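Local coordinates for protein AFP (Microbacterium arborescens, PDB 2YJK) that probably binds and stores ferric iron as a twelve-subunit, ferritin-like Dps protein, taking up the metal at sites shared between subunits, at residues Q41-V46 with A53-L58. Sequence-based numbering, arbitrary orientation.
Sequences QAHWNV and AIHELL. With OFE (Iron(II) oxide), chain B.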
loop_
_atom_site.group_PDB
_atom_site.type_symbol
_atom_site.label_atom_id
_atom_site.label_comp_id
_atom_site.label_asym_id
_atom_site.label_seq_id
_atom_site.Cartn_x
_atom_site.Cartn_y
_atom_site.Cartn_z
ATOM N N GLN C 41 6.890 23.222 -19.684
ATOM C CA GLN C 41 7.089 24.630 -19.843
ATOM C C GLN C 41 5.932 25.428 -19.255
ATOM O O GLN C 41 6.203 26.333 -18.511
ATOM C CB GLN C 41 7.306 24.992 -21.339
ATOM C CG GLN C 41 7.269 26.494 -21.648
ATOM C CD GLN C 41 8.534 27.263 -21.168
ATOM O OE1 GLN C 41 9.471 26.685 -20.597
ATOM N NE2 GLN C 41 8.530 28.573 -21.357
ATOM N N ALA C 42 4.670 25.116 -19.621
ATOM C CA ALA C 42 3.444 25.823 -19.107
ATOM C C ALA C 42 3.344 25.614 -17.576
ATOM O O ALA C 42 3.090 26.536 -16.789
ATOM C CB ALA C 42 2.141 25.283 -19.831
ATOM N N HIS C 43 3.663 24.396 -17.151
ATOM C CA HIS C 43 3.623 24.015 -15.741
ATOM C C HIS C 43 4.608 24.880 -14.912
ATOM O O HIS C 43 4.223 25.387 -13.845
ATOM C CB HIS C 43 3.985 22.542 -15.712
ATOM C CG HIS C 43 4.229 21.989 -14.352
ATOM N ND1 HIS C 43 3.199 21.691 -13.472
ATOM C CD2 HIS C 43 5.381 21.669 -13.723
ATOM C CE1 HIS C 43 3.718 21.199 -12.363
ATOM N NE2 HIS C 43 5.034 21.155 -12.503
ATOM N N TRP C 44 5.847 25.086 -15.412
ATOM C CA TRP C 44 6.872 25.895 -14.674
ATOM C C TRP C 44 6.524 27.418 -14.604
ATOM O O TRP C 44 6.738 28.073 -13.573
ATOM C CB TRP C 44 8.296 25.694 -15.270
ATOM C CG TRP C 44 8.718 24.218 -15.133
ATOM C CD1 TRP C 44 8.398 23.336 -14.066
ATOM C CD2 TRP C 44 9.546 23.464 -16.039
ATOM N NE1 TRP C 44 8.977 22.105 -14.310
ATOM C CE2 TRP C 44 9.658 22.146 -15.510
ATOM C CE3 TRP C 44 10.203 23.779 -17.243
ATOM C CZ2 TRP C 44 10.434 21.120 -16.159
ATOM C CZ3 TRP C 44 10.982 22.763 -17.901
ATOM C CH2 TRP C 44 11.062 21.448 -17.372
ATOM N N ASN C 45 5.962 27.929 -15.707
ATOM C CA ASN C 45 5.861 29.385 -15.983
ATOM C C ASN C 45 4.508 30.012 -15.658
ATOM O O ASN C 45 4.340 31.266 -15.686
ATOM C CB ASN C 45 6.311 29.636 -17.423
ATOM C CG ASN C 45 7.833 29.499 -17.561
ATOM O OD1 ASN C 45 8.576 30.290 -17.009
ATOM N ND2 ASN C 45 8.286 28.417 -18.166
ATOM N N VAL C 46 3.535 29.158 -15.328
ATOM C CA VAL C 46 2.179 29.627 -15.012
ATOM C C VAL C 46 2.100 30.545 -13.777
ATOM O O VAL C 46 2.826 30.339 -12.805
ATOM C CB VAL C 46 1.151 28.452 -14.981
ATOM C CG1 VAL C 46 1.419 27.424 -13.836
ATOM C CG2 VAL C 46 -0.282 29.021 -14.875
ATOM N N ALA C 53 -3.920 24.950 -8.676
ATOM C CA ALA C 53 -4.811 24.014 -9.369
ATOM C C ALA C 53 -4.395 23.824 -10.846
ATOM O O ALA C 53 -4.401 22.721 -11.355
ATOM C CB ALA C 53 -6.257 24.499 -9.256
ATOM N N ILE C 54 -3.975 24.890 -11.519
ATOM C CA ILE C 54 -3.544 24.779 -12.905
ATOM C C ILE C 54 -2.131 24.194 -13.045
ATOM O O ILE C 54 -1.853 23.477 -14.016
ATOM C CB ILE C 54 -3.656 26.140 -13.622
ATOM C CG1 ILE C 54 -5.144 26.651 -13.580
ATOM C CG2 ILE C 54 -3.087 26.084 -15.058
ATOM C CD1 ILE C 54 -6.171 25.744 -14.249
ATOM N N HIS C 55 -1.221 24.589 -12.135
ATOM C CA HIS C 55 0.101 23.968 -11.994
ATOM C C HIS C 55 -0.056 22.428 -11.894
ATOM O O HIS C 55 0.629 21.689 -12.557
ATOM C CB HIS C 55 0.796 24.545 -10.741
ATOM C CG HIS C 55 2.163 23.994 -10.462
ATOM N ND1 HIS C 55 3.298 24.379 -11.175
ATOM C CD2 HIS C 55 2.594 23.172 -9.472
ATOM C CE1 HIS C 55 4.348 23.740 -10.678
ATOM N NE2 HIS C 55 3.953 23.023 -9.634
ATOM N N GLU C 56 -0.973 21.971 -11.059
ATOM C CA GLU C 56 -1.204 20.544 -10.856
ATOM C C GLU C 56 -1.932 19.860 -11.977
ATOM O O GLU C 56 -1.538 18.759 -12.362
ATOM C CB GLU C 56 -1.911 20.277 -9.531
ATOM C CG GLU C 56 -1.031 20.638 -8.349
ATOM C CD GLU C 56 -1.321 19.789 -7.110
ATOM O OE1 GLU C 56 -2.508 19.346 -6.932
ATOM O OE2 GLU C 56 -0.360 19.575 -6.311
ATOM N N LEU C 57 -2.977 20.503 -12.516
ATOM C CA LEU C 57 -3.654 19.981 -13.714
ATOM C C LEU C 57 -2.694 19.805 -14.921
ATOM O O LEU C 57 -2.725 18.768 -15.604
ATOM C CB LEU C 57 -4.866 20.851 -14.105
ATOM C CG LEU C 57 -5.593 20.498 -15.406
ATOM C CD1 LEU C 57 -6.139 19.056 -15.255
ATOM C CD2 LEU C 57 -6.790 21.476 -15.580
ATOM N N LEU C 58 -1.867 20.813 -15.200
ATOM C CA LEU C 58 -0.875 20.686 -16.252
ATOM C C LEU C 58 0.077 19.510 -16.006
ATOM O O LEU C 58 0.348 18.761 -16.906
ATOM C CB LEU C 58 -0.097 21.992 -16.422
ATOM C CG LEU C 58 -0.829 23.170 -17.077
ATOM C CD1 LEU C 58 -0.018 24.503 -16.932
ATOM C CD2 LEU C 58 -1.040 22.876 -18.535
HETATM FE FE OFE B . 6.922 20.322 -11.074
HETATM O O OFE B . 6.514 17.922 -11.580
HETATM O O HOH W 1 5.681 20.710 -9.100
#
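The shortest polar bond between 41-46 and 53-58 runs from His43 ND1 to His55 O, 2.7 Å long and bent to 134° at the hydrogen. That carbonyl oxygen lies in the plane of the His43 ring, and the bond is answered in reverse: His55 ND1 donates to His43 O at 3.0 Å, coming from above the carbonyl plane. Each imidazole thus holds the other helix's backbone, and the exchange fixes both ring rotations. Both side chains swing CG anti to the backbone N (chi1 170° in His43, 180° in His55), which brings the rings together as an offset stack, centroids 3.8 Å apart. With ND1 occupied, His43 turns NE2 to the iron of the bound oxide, 2.5 Å away, while His55 NE2 meets the water that also ligates this iron, a second-shell role. An alanine at His43 removes the NE2 ligand and the stacked ring, which would probably weaken the hold on the iron and leave the His55 ring freer to turn. Apolar packing continues beside the pair, Leu58 CB at the edge of the His43 ring and Val46 CG1 at that of His55; Leu58 CD1 packs 3.7 Å from Ala42 CB, and Val46 CG2 meets Ile54 CG2 at 4.1 Å. Asp70 and Glu74 of a neighbouring subunit complete the protein ligands. An iron site at a subunit interface, ligated by a histidine of one subunit and carboxylates of the next, is characteristic of the Dps ferroxidase centre.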